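Local atomic coordinates of ribose-phosphate pyrophosphokinase (Thermus thermophilus, PDB entry 7PN0), a protein that catalyses the transfer of the diphosphate group of ATP to ribose 5-phosphate, giving phosphoribosyl diphosphate (PRPP) and AMP. Residues 64-67 and 68-72; 74-78 and 79-83; 98-101 and 102-106; 225-228 and 229-233; 257-261 and 262-266. All blocks are in the same frame, centred on the assembly; numbering follows the deposited sequence.

Contact 1 (64-67 and 68-72); sequences DHLM and ELLMM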
# COMPACT_ATOMS: atom_id res chain seq x y z
N ASP A 64 -12.92 -12.16 20.48
CA ASP A 64 -12.82 -10.97 21.34
C ASP A 64 -11.35 -10.68 21.60
O ASP A 64 -10.96 -9.52 21.61
CB ASP A 64 -13.58 -11.11 22.66
CG ASP A 64 -15.09 -11.01 22.62
OD1 ASP A 64 -15.64 -10.42 21.66
OD2 ASP A 64 -15.72 -11.52 23.60
N HIS A 65 -10.52 -11.71 21.78
CA HIS A 65 -9.09 -11.48 22.08
C HIS A 65 -8.37 -10.97 20.82
O HIS A 65 -7.50 -10.11 20.94
CB HIS A 65 -8.47 -12.75 22.63
CG HIS A 65 -8.93 -13.06 24.01
ND1 HIS A 65 -9.28 -12.09 24.93
CD2 HIS A 65 -9.02 -14.24 24.65
CE1 HIS A 65 -9.57 -12.67 26.09
NE2 HIS A 65 -9.50 -13.97 25.93
N LEU A 66 -8.70 -11.51 19.64
CA LEU A 66 -8.16 -11.02 18.35
C LEU A 66 -8.53 -9.54 18.18
O LEU A 66 -7.64 -8.74 17.91
CB LEU A 66 -8.74 -11.84 17.17
CG LEU A 66 -8.43 -11.29 15.78
CD1 LEU A 66 -6.94 -11.06 15.60
CD2 LEU A 66 -9.01 -12.21 14.69
N MET A 67 -9.80 -9.20 18.34
CA MET A 67 -10.25 -7.79 18.13
C MET A 67 -9.60 -6.89 19.18
O MET A 67 -9.15 -5.79 18.84
CB MET A 67 -11.78 -7.69 18.23
CG MET A 67 -12.28 -6.29 17.99
SD MET A 67 -11.71 -5.76 16.35
CE MET A 67 -12.72 -4.32 16.09
N GLU A 68 -9.57 -7.30 20.46
CA GLU A 68 -8.90 -6.50 21.52
C GLU A 68 -7.46 -6.22 21.09
O GLU A 68 -6.98 -5.07 21.28
CB GLU A 68 -8.98 -7.20 22.88
CG GLU A 68 -8.33 -6.39 23.99
CD GLU A 68 -8.21 -7.09 25.33
OE1 GLU A 68 -8.19 -8.33 25.35
OE2 GLU A 68 -8.16 -6.38 26.34
N LEU A 69 -6.72 -7.23 20.61
CA LEU A 69 -5.32 -7.05 20.17
C LEU A 69 -5.28 -6.04 19.01
O LEU A 69 -4.41 -5.10 19.07
CB LEU A 69 -4.71 -8.40 19.73
CG LEU A 69 -3.26 -8.38 19.21
CD1 LEU A 69 -2.28 -7.77 20.19
CD2 LEU A 69 -2.83 -9.79 18.85
N LEU A 70 -6.09 -6.23 17.96
CA LEU A 70 -6.13 -5.30 16.79
C LEU A 70 -6.38 -3.87 17.30
O LEU A 70 -5.66 -2.92 16.89
CB LEU A 70 -7.21 -5.78 15.84
CG LEU A 70 -6.93 -7.10 15.14
CD1 LEU A 70 -8.07 -7.47 14.22
CD2 LEU A 70 -5.63 -7.02 14.35
N MET A 71 -7.38 -3.70 18.18
CA MET A 71 -7.74 -2.36 18.72
C MET A 71 -6.62 -1.79 19.62
O MET A 71 -6.33 -0.60 19.52
CB MET A 71 -9.04 -2.48 19.53
CG MET A 71 -10.20 -2.71 18.70
SD MET A 71 -11.68 -2.93 19.69
CE MET A 71 -11.89 -1.28 20.32
N MET A 72 -5.92 -2.60 20.42
CA MET A 72 -4.80 -2.09 21.26
C MET A 72 -3.60 -1.70 20.39
O MET A 72 -2.98 -0.68 20.67
CB MET A 72 -4.40 -3.14 22.30
CG MET A 72 -5.42 -3.28 23.37
SD MET A 72 -4.90 -4.41 24.68
CE MET A 72 -3.66 -3.39 25.44

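Contact 2 (74-78 and 79-83); sequences DAAKG and ASAAR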
# COMPACT_ATOMS: atom_id res chain seq x y z
N ASP A 74 -3.85 -0.72 17.16
CA ASP A 74 -4.39 0.51 16.51
C ASP A 74 -4.27 1.76 17.41
O ASP A 74 -3.78 2.83 16.96
CB ASP A 74 -5.81 0.27 16.03
CG ASP A 74 -6.37 1.50 15.36
OD1 ASP A 74 -5.80 1.92 14.28
OD2 ASP A 74 -7.32 2.03 15.92
N ALA A 75 -4.77 1.63 18.63
CA ALA A 75 -4.84 2.71 19.63
C ALA A 75 -3.41 3.12 20.00
O ALA A 75 -3.16 4.33 20.13
CB ALA A 75 -5.64 2.24 20.81
N ALA A 76 -2.48 2.16 20.09
CA ALA A 76 -1.06 2.45 20.42
C ALA A 76 -0.47 3.29 19.31
O ALA A 76 0.22 4.30 19.66
CB ALA A 76 -0.24 1.20 20.64
N LYS A 77 -0.68 2.94 18.04
CA LYS A 77 -0.14 3.76 16.92
C LYS A 77 -0.81 5.14 16.96
O LYS A 77 -0.09 6.15 16.76
CB LYS A 77 -0.28 3.02 15.58
CG LYS A 77 0.78 1.95 15.40
CD LYS A 77 2.16 2.59 15.35
CE LYS A 77 3.22 1.67 14.85
NZ LYS A 77 3.00 1.33 13.42
N GLY A 78 -2.12 5.17 17.22
CA GLY A 78 -2.93 6.41 17.26
C GLY A 78 -2.49 7.33 18.40
O GLY A 78 -2.72 8.57 18.31
N ALA A 79 -1.91 6.75 19.46
CA ALA A 79 -1.40 7.48 20.63
C ALA A 79 0.10 7.71 20.46
O ALA A 79 0.76 7.96 21.43
CB ALA A 79 -1.72 6.69 21.89
N SER A 80 0.64 7.52 19.24
CA SER A 80 2.01 7.98 18.88
C SER A 80 3.11 7.16 19.58
O SER A 80 4.18 7.68 19.81
CB SER A 80 2.18 9.48 19.14
OG SER A 80 1.24 10.23 18.38
N ALA A 81 2.88 5.88 19.78
CA ALA A 81 3.95 4.90 20.04
C ALA A 81 5.02 4.99 18.95
O ALA A 81 4.66 5.19 17.81
CB ALA A 81 3.37 3.52 20.11
N ALA A 82 6.29 4.79 19.28
CA ALA A 82 7.41 4.76 18.30
C ALA A 82 7.33 3.44 17.54
O ALA A 82 7.62 3.40 16.34
CB ALA A 82 8.74 4.90 18.97
N ARG A 83 7.06 2.36 18.28
CA ARG A 83 7.10 1.00 17.71
C ARG A 83 6.06 0.21 18.47
O ARG A 83 5.94 0.40 19.72
CB ARG A 83 8.47 0.34 17.79
CG ARG A 83 8.51 -0.95 16.98
CD ARG A 83 9.92 -1.46 16.79
NE ARG A 83 10.62 -1.70 18.05
CZ ARG A 83 11.86 -2.17 18.11
NH1 ARG A 83 12.46 -2.34 19.28
NH2 ARG A 83 12.50 -2.50 17.00
O HOH W 1 2.46 6.21 15.81
O HOH W 2 -1.10 10.85 19.26

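Contact 3 (98-101 and 102-106); sequences KKDA and PRISI. With ADP (adenosine-5'-diphosphate), chain C; SO4 (sulfate ion), chain H.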
# COMPACT_ATOMS: atom_id res chain seq x y z
N LYS A 98 -3.18 -23.64 5.37
CA LYS A 98 -3.19 -24.18 4.00
C LYS A 98 -4.62 -24.16 3.46
O LYS A 98 -5.61 -24.15 4.24
CB LYS A 98 -2.61 -25.59 4.00
CG LYS A 98 -3.45 -26.61 4.73
CD LYS A 98 -2.84 -28.00 4.76
CE LYS A 98 -1.58 -28.10 5.58
NZ LYS A 98 -1.84 -27.79 6.99
N LYS A 99 -4.73 -24.27 2.15
CA LYS A 99 -6.06 -24.39 1.53
C LYS A 99 -6.35 -25.89 1.33
O LYS A 99 -6.19 -26.39 0.22
CB LYS A 99 -6.03 -23.55 0.26
CG LYS A 99 -7.39 -23.21 -0.29
CD LYS A 99 -7.55 -21.72 -0.42
CE LYS A 99 -8.81 -21.42 -1.18
NZ LYS A 99 -8.61 -20.33 -2.16
N ASP A 100 -6.71 -26.61 2.39
CA ASP A 100 -6.90 -28.08 2.28
C ASP A 100 -8.35 -28.38 1.86
O ASP A 100 -8.68 -29.55 1.79
CB ASP A 100 -6.49 -28.81 3.56
CG ASP A 100 -7.07 -28.25 4.85
OD1 ASP A 100 -7.96 -27.34 4.77
OD2 ASP A 100 -6.60 -28.71 5.94
N ALA A 101 -9.19 -27.38 1.62
CA ALA A 101 -10.51 -27.55 0.98
C ALA A 101 -10.74 -26.36 0.07
O ALA A 101 -10.20 -25.29 0.32
CB ALA A 101 -11.62 -27.61 2.01
N PRO A 102 -11.55 -26.48 -0.99
CA PRO A 102 -11.82 -25.33 -1.84
C PRO A 102 -12.63 -24.28 -1.06
O PRO A 102 -13.44 -24.62 -0.18
CB PRO A 102 -12.57 -25.96 -3.01
CG PRO A 102 -12.15 -27.41 -2.95
CD PRO A 102 -12.21 -27.70 -1.48
N ARG A 103 -12.34 -23.01 -1.34
CA ARG A 103 -13.15 -21.84 -0.99
C ARG A 103 -13.16 -21.62 0.53
O ARG A 103 -14.18 -21.21 1.05
CB ARG A 103 -14.54 -21.99 -1.61
CG ARG A 103 -14.49 -22.53 -3.04
CD ARG A 103 -15.86 -22.48 -3.72
NE ARG A 103 -15.81 -23.46 -4.78
CZ ARG A 103 -16.22 -24.70 -4.67
NH1 ARG A 103 -16.10 -25.55 -5.69
NH2 ARG A 103 -16.82 -25.11 -3.57
N ILE A 104 -12.02 -21.81 1.18
CA ILE A 104 -11.84 -21.48 2.62
C ILE A 104 -10.90 -20.28 2.73
O ILE A 104 -10.40 -19.82 1.71
CB ILE A 104 -11.34 -22.68 3.43
CG1 ILE A 104 -9.87 -23.00 3.10
CG2 ILE A 104 -12.28 -23.88 3.30
CD1 ILE A 104 -9.19 -23.87 4.11
N SER A 105 -10.79 -19.72 3.92
CA SER A 105 -9.81 -18.69 4.30
C SER A 105 -8.54 -19.38 4.80
O SER A 105 -8.64 -20.32 5.62
CB SER A 105 -10.38 -17.76 5.35
OG SER A 105 -9.40 -16.80 5.74
N ILE A 106 -7.38 -18.93 4.35
CA ILE A 106 -6.08 -19.30 4.98
C ILE A 106 -5.92 -18.31 6.13
O ILE A 106 -5.33 -17.22 5.94
CB ILE A 106 -4.94 -19.26 3.97
CG1 ILE A 106 -5.22 -20.13 2.74
CG2 ILE A 106 -3.65 -19.66 4.66
CD1 ILE A 106 -4.18 -20.01 1.65
PB ADP C . -2.21 -30.58 11.01
O1B ADP C . -0.70 -30.86 11.05
O2B ADP C . -2.53 -29.11 10.85
O3B ADP C . -3.05 -31.25 12.08
PA ADP C . -3.94 -30.91 8.90
O1A ADP C . -3.73 -29.57 8.27
O2A ADP C . -4.35 -32.04 8.01
O3A ADP C . -2.62 -31.34 9.66
O5' ADP C . -4.95 -30.78 10.16
C5' ADP C . -5.79 -29.60 10.33
C4' ADP C . -7.17 -29.97 10.84
O4' ADP C . -7.55 -29.01 11.86
C3' ADP C . -8.32 -29.93 9.81
O3' ADP C . -7.90 -30.07 8.45
C2' ADP C . -8.77 -28.48 9.91
O2' ADP C . -10.10 -28.35 9.50
C1' ADP C . -8.58 -28.17 11.39
N9 ADP C . -8.20 -26.78 11.65
C8 ADP C . -7.82 -25.82 10.73
N7 ADP C . -7.59 -24.64 11.27
C5 ADP C . -7.84 -24.83 12.62
C6 ADP C . -7.80 -23.97 13.72
N6 ADP C . -7.41 -22.70 13.63
N1 ADP C . -8.12 -24.47 14.95
C2 ADP C . -8.46 -25.76 15.02
N3 ADP C . -8.53 -26.67 14.05
C4 ADP C . -8.23 -26.14 12.86
S SO4 H . -13.95 -23.12 -8.15
O1 SO4 H . -12.69 -23.51 -8.65
O2 SO4 H . -13.80 -22.61 -6.80
O3 SO4 H . -14.54 -22.10 -9.01
O4 SO4 H . -14.80 -24.30 -8.10
O HOH W 3 -10.97 -19.22 -0.95

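Contact 4 (225-228 and 229-233); sequences GSLV and EAVEA. With SO4 (sulfate ion), chain D.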
# COMPACT_ATOMS: atom_id res chain seq x y z
N GLY A 225 -7.02 -35.41 22.17
CA GLY A 225 -7.33 -36.56 21.29
C GLY A 225 -6.09 -37.32 20.84
O GLY A 225 -6.05 -38.57 21.01
N SER A 226 -5.08 -36.63 20.29
CA SER A 226 -3.81 -37.27 19.85
C SER A 226 -2.97 -37.76 21.04
O SER A 226 -2.37 -38.88 20.96
CB SER A 226 -3.04 -36.36 18.96
OG SER A 226 -1.71 -36.82 18.88
N LEU A 227 -2.91 -37.02 22.15
CA LEU A 227 -2.15 -37.45 23.36
C LEU A 227 -2.70 -38.80 23.86
O LEU A 227 -1.90 -39.75 24.01
CB LEU A 227 -2.26 -36.32 24.40
CG LEU A 227 -1.47 -36.50 25.71
CD1 LEU A 227 -1.34 -35.18 26.43
CD2 LEU A 227 -2.16 -37.49 26.63
N VAL A 228 -4.00 -38.90 24.04
CA VAL A 228 -4.75 -40.10 24.53
C VAL A 228 -4.44 -41.32 23.65
O VAL A 228 -4.09 -42.39 24.22
CB VAL A 228 -6.26 -39.79 24.59
CG1 VAL A 228 -7.15 -41.00 24.30
CG2 VAL A 228 -6.62 -39.17 25.93
N GLU A 229 -4.54 -41.17 22.33
CA GLU A 229 -4.33 -42.27 21.36
C GLU A 229 -2.90 -42.78 21.50
O GLU A 229 -2.68 -43.99 21.49
CB GLU A 229 -4.49 -41.80 19.91
CG GLU A 229 -5.91 -41.67 19.41
CD GLU A 229 -6.01 -41.53 17.89
OE1 GLU A 229 -5.04 -41.90 17.20
OE2 GLU A 229 -7.03 -41.03 17.40
N ALA A 230 -1.93 -41.86 21.55
CA ALA A 230 -0.50 -42.23 21.61
C ALA A 230 -0.26 -42.99 22.92
O ALA A 230 0.44 -44.03 22.89
CB ALA A 230 0.35 -41.00 21.50
N VAL A 231 -0.77 -42.48 24.03
CA VAL A 231 -0.54 -43.10 25.37
C VAL A 231 -1.15 -44.51 25.35
O VAL A 231 -0.47 -45.44 25.83
CB VAL A 231 -1.11 -42.25 26.51
CG1 VAL A 231 -1.01 -42.99 27.85
CG2 VAL A 231 -0.40 -40.91 26.60
N GLU A 232 -2.39 -44.65 24.85
CA GLU A 232 -3.08 -45.97 24.81
C GLU A 232 -2.26 -46.93 23.95
O GLU A 232 -2.00 -48.06 24.40
CB GLU A 232 -4.51 -45.84 24.27
CG GLU A 232 -5.52 -45.31 25.26
CD GLU A 232 -6.96 -45.51 24.78
OE1 GLU A 232 -7.16 -46.14 23.72
OE2 GLU A 232 -7.87 -45.03 25.47
N ALA A 233 -1.84 -46.50 22.75
CA ALA A 233 -1.01 -47.30 21.83
C ALA A 233 0.27 -47.75 22.55
O ALA A 233 0.67 -48.91 22.36
CB ALA A 233 -0.65 -46.52 20.59
S SO4 D . -4.07 -33.07 20.97
O1 SO4 D . -3.47 -34.06 21.86
O2 SO4 D . -3.01 -32.34 20.31
O3 SO4 D . -4.85 -33.77 19.96
O4 SO4 D . -4.87 -32.13 21.72

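Contact 5 (257-261 and 262-266); sequences DRIAK and SPVKE. With SO4 (sulfate ion), chain G.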
# COMPACT_ATOMS: atom_id res chain seq x y z
N ASP A 257 -10.74 -34.21 31.38
CA ASP A 257 -11.39 -35.53 31.64
C ASP A 257 -10.57 -36.64 30.99
O ASP A 257 -10.39 -37.69 31.61
CB ASP A 257 -12.83 -35.59 31.13
CG ASP A 257 -13.84 -34.69 31.83
OD1 ASP A 257 -13.57 -34.17 32.93
OD2 ASP A 257 -14.91 -34.51 31.27
N ARG A 258 -10.11 -36.43 29.75
CA ARG A 258 -9.39 -37.45 28.96
C ARG A 258 -8.03 -37.73 29.60
O ARG A 258 -7.63 -38.90 29.71
CB ARG A 258 -9.23 -36.97 27.52
CG ARG A 258 -10.46 -37.16 26.65
CD ARG A 258 -10.22 -36.62 25.26
NE ARG A 258 -11.28 -36.94 24.34
CZ ARG A 258 -11.31 -36.55 23.06
NH1 ARG A 258 -12.34 -36.89 22.29
NH2 ARG A 258 -10.36 -35.77 22.57
N ILE A 259 -7.32 -36.67 29.98
CA ILE A 259 -6.01 -36.77 30.69
C ILE A 259 -6.19 -37.48 32.03
O ILE A 259 -5.36 -38.32 32.32
CB ILE A 259 -5.41 -35.37 30.82
CG1 ILE A 259 -5.04 -34.83 29.44
CG2 ILE A 259 -4.22 -35.37 31.76
CD1 ILE A 259 -4.67 -33.35 29.44
N ALA A 260 -7.21 -37.15 32.81
CA ALA A 260 -7.47 -37.82 34.12
C ALA A 260 -7.71 -39.32 33.89
O ALA A 260 -7.21 -40.10 34.68
CB ALA A 260 -8.65 -37.20 34.81
N LYS A 261 -8.39 -39.69 32.80
CA LYS A 261 -8.82 -41.08 32.48
C LYS A 261 -7.64 -41.87 31.92
O LYS A 261 -7.55 -43.08 32.17
CB LYS A 261 -9.93 -41.09 31.41
CG LYS A 261 -11.36 -41.13 31.93
CD LYS A 261 -12.36 -41.70 30.92
CE LYS A 261 -13.43 -42.59 31.53
NZ LYS A 261 -14.38 -41.83 32.38
N SER A 262 -6.79 -41.21 31.13
CA SER A 262 -5.57 -41.79 30.50
C SER A 262 -4.60 -42.25 31.58
O SER A 262 -4.50 -41.65 32.64
CB SER A 262 -4.91 -40.77 29.58
OG SER A 262 -3.67 -41.22 29.07
N PRO A 263 -3.84 -43.33 31.33
CA PRO A 263 -2.75 -43.72 32.22
C PRO A 263 -1.54 -42.78 32.16
O PRO A 263 -0.55 -43.04 32.80
CB PRO A 263 -2.35 -45.12 31.74
CG PRO A 263 -2.83 -45.20 30.32
CD PRO A 263 -4.04 -44.29 30.24
N VAL A 264 -1.60 -41.73 31.36
CA VAL A 264 -0.44 -40.79 31.24
C VAL A 264 -0.03 -40.32 32.64
O VAL A 264 -0.90 -39.92 33.41
CB VAL A 264 -0.75 -39.60 30.29
CG1 VAL A 264 -1.84 -38.69 30.84
CG2 VAL A 264 0.50 -38.84 29.92
N LYS A 265 1.26 -40.33 32.95
CA LYS A 265 1.71 -39.99 34.31
C LYS A 265 1.52 -38.51 34.56
O LYS A 265 1.20 -38.11 35.69
CB LYS A 265 3.19 -40.30 34.51
CG LYS A 265 3.46 -41.77 34.78
CD LYS A 265 2.73 -42.25 36.02
CE LYS A 265 3.13 -43.65 36.45
NZ LYS A 265 2.63 -43.92 37.81
N GLU A 266 1.88 -37.70 33.57
CA GLU A 266 1.90 -36.25 33.76
C GLU A 266 1.85 -35.60 32.39
O GLU A 266 2.38 -36.20 31.42
CB GLU A 266 3.16 -35.86 34.50
CG GLU A 266 3.16 -34.46 35.02
CD GLU A 266 4.24 -34.25 36.06
OE1 GLU A 266 5.32 -33.82 35.71
OE2 GLU A 266 3.99 -34.58 37.23
S SO4 G . -11.12 -35.09 19.10
O1 SO4 G . -9.88 -35.72 19.45
O2 SO4 G . -11.03 -33.67 19.22
O3 SO4 G . -11.41 -35.45 17.75
O4 SO4 G . -12.16 -35.55 19.97

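Contact 1 (64-67 and 68-72)
Met-67 and Met-71 meet one turn apart on helix 62-78, with their side chains crossing at a slant. CG of Met-67 lies 3.8 Å from SD of Met-71. The bend of Met-67 at chi2 (57°) brings its methyl CE to 4.0 Å from CG of Met-71. Leu-66 and Leu-70 form a second crossed pair, with CD1 of Leu-66 at 4.0 Å from CG of Leu-70. These two pairs are the closely packed part. Backbone hydrogen bonds of the i to i+4 kind run beneath them, among them Met-71 N to Met-67 O at 2.8 Å. The polar side is looser. Glu-68 lies alongside His-65, the carboxylate and ring planes only 22° apart but without tight contact. The buried carboxylate of Glu-68 is satisfied by Thr-31, Gln-56 and the backbone N of Gln-9. Asp-64 is partly exposed, and its carboxylate makes a salt bridge with Arg-33. The helix links strands 51-55 and 83-88 in a beta-alpha-beta unit. Leu-69 rests on strand 51-55, Met-67 and Met-71 on strand 39-43, and Leu-66 and Leu-70 on helix 107-118, while Leu-66 also packs on Met-67 of the second subunit.

Contact 2 (74-78 and 79-83)
Lys-77 O is gripped twice as helix 62-78 comes to its end. Ser-80 N donates to it at 2.9 Å, from well above the carbonyl plane (65° out of it). Water 1 donates a second hydrogen bond to Lys-77 O at 2.7 Å. The same water donates to Ala-81 O at 3.1 Å, and in this way ties the last turn to the chain that leaves it. Ala-76 O also takes two N-H groups. The straighter comes from Ala-81 N at 3.1 Å, with an angle of 163° at the hydrogen. The other, from Ala-79 N, is weak. Ala-79 N is shared, since it also makes a weak bond to Ala-75 O. The pair formed by Ala-81 N with Ala-76 O and Ser-80 N with Lys-77 O defines a Schellman motif. Ser-80 is its C-prime residue and takes a positive phi of 71°, which turns the chain out of the helix and on toward strand 83-88. The apolar contact across the turn is slight: CB of Ala-76 lies 4.3 Å from CB of Ala-81, and both methyls touch Val-52 on strand 51-55. CB of Ala-81 also sits 3.3 Å from Ala-76 O. Water 2 lies between Gly-78 O and Ser-80 OG, at 2.6 Å from the hydroxyl OG. That hydroxyl is also bonded to Arg-122 of the third subunit. Lys-77 swings away from the turn, and its NZ makes a salt bridge with Asp-121 and a hydrogen bond to Gly-119 O.

Contact 3 (98-101 and 102-106)
Ile-104 fills the bend that Lys-98, Asp-100 and Ala-101 make before the chain turns back. From CB, the CG2 branch reaches the methyl CB of Ala-101 at 4.0 Å. The other branch, CG1, stands between the backbone N and the carbonyl carbon (chi1 71°) and passes 3.6 Å from Ala-101 O. Its tip, CD1, lies 3.6 Å from Lys-98 O and 3.7 Å from Asp-100 OD1. Asp-100 crosses this tip at about a right angle. Its other oxygen, OD2, takes a weak bond from ADP O3' at 3.1 Å. Lys-98 bends at chi3 and chi4 to bring NZ to 2.9 Å from ADP O1A. Across the turn, water 3 bridges Lys-99 NZ and Ile-104 O. Arg-103 meets a sulfate at its guanidinium edge: NE donates to O2 and NH1 to O4, each at 3.0 Å. CB of Pro-102 covers one guanidinium face. A leucine in place of Arg-103 would probably leave the sulfate without this two-pronged grip and Tyr-43 O of the second subunit without its bond. Groups of the second and fifth subunits complete the sulfate site, consistent with the phosphate-binding part of the regulatory pocket in related PRPP synthases. Lys-98 and Asp-100 belong to the ADP pocket, a nucleotide site formed largely by the loop after strand 83-88, where His-129 and Asn-36 of the second subunit also bond to ADP.

Contact 4 (225-228 and 229-233)
Glu-229 N reaches back one turn to Gly-225 O at 3.3 Å, the longest of the four backbone hydrogen bonds that join the two segments. CG of Glu-229 also lies 3.5 Å from Gly-225 O. Beyond CG the side chain is extended, and its carboxylate makes a salt bridge with Lys-192. Ala-230 follows, its N donating to Ser-226 O at 3.1 Å while its small methyl lies beside the same carbonyl. Val-231 is next. Its N bonds to Leu-227 O at 3.0 Å, almost in line with the C=O. CG2 is anti to the carbonyl carbon, which lays it against the preceding turn, 3.8 Å from CD2 of Leu-227. The two side chains stand side by side and point the same way, forming the apolar part of the contact. Glu-232 N closes the set on Val-228 O at 2.9 Å, and its extended side chain passes that carbonyl with CG. The first turn has spare N-H groups, and a sulfate takes them: Ser-226 N gives to its O3 at 2.9 Å and Leu-227 N to its O1 at 3.0 Å. Ser-222 N and Ala-224 N complete the cradle. Such a helix start matches the phosphate-binding PRPP loop of phosphoribosyltransferases, so the sulfate probably marks the 5-phosphate place of ribose 5-phosphate. Around the helix, Leu-227 and Val-231 lie on strand 241-246, Ala-233 on strands 187-194 and 200-206, and Val-231 also on the loop of Ser-262 to Val-264.

Contact 5 (257-261 and 262-266)
Ile-259 and Val-264 meet obliquely across the turn that ends helix 255-261. CG2 of Ile-259 lies 4.2 Å from CG1 of Val-264. In Val-264, chi1 of 66° sets CG1 between the backbone N and the carbonyl carbon, where it also comes to 3.8 Å from Ile-259 O. Arg-258 runs out extended from CG to NE, and the plane of its guanidinium group holds the sulfur of a sulfate at its edge. NH1 donates to sulfate O4 at 2.7 Å. NH2 bonds to O1 at 3.2 Å and adds a weak bond to O4. NH2 also donates to Thr-223 O, which ties the arginine to the loop before helix 225-236. With a methionine here, the sulfate would probably lose the three bonds from the guanidinium group and the positive charge beside it, and Thr-223 O the bond from NH2. Arg-258 O accepts a helical i to i+4 hydrogen bond from Ser-262 N at 2.8 Å. Ser-262 OG then accepts from Val-264 N at 3.1 Å, with an angle of 158° at the hydrogen. This is an ST turn placed just after the helix, and it leads the chain through Pro-263 toward strand 266-270.

The five contacts follow one another along the chain without overlap. Contacts 1 and 2 share helix 62-78, their centres about 14 Å apart. Contact 3 lies in the loop between strand 83-88 and helix 107-118, its centre about 24 Å from that of contact 1. All three lie in the N-terminal domain of the family and touch the second subunit. Contacts 4 and 5 lie in the synthetase-associated domain. Their centres are about 10 Å apart and they touch, with Val-228 against Arg-258 and Val-231 against Ser-262. Contacts 3 and 4 are about 28 Å apart by centres, yet one supplies part of the ADP pocket and the other a probable phosphate site. This is consistent with an active site built from both halves of the chain.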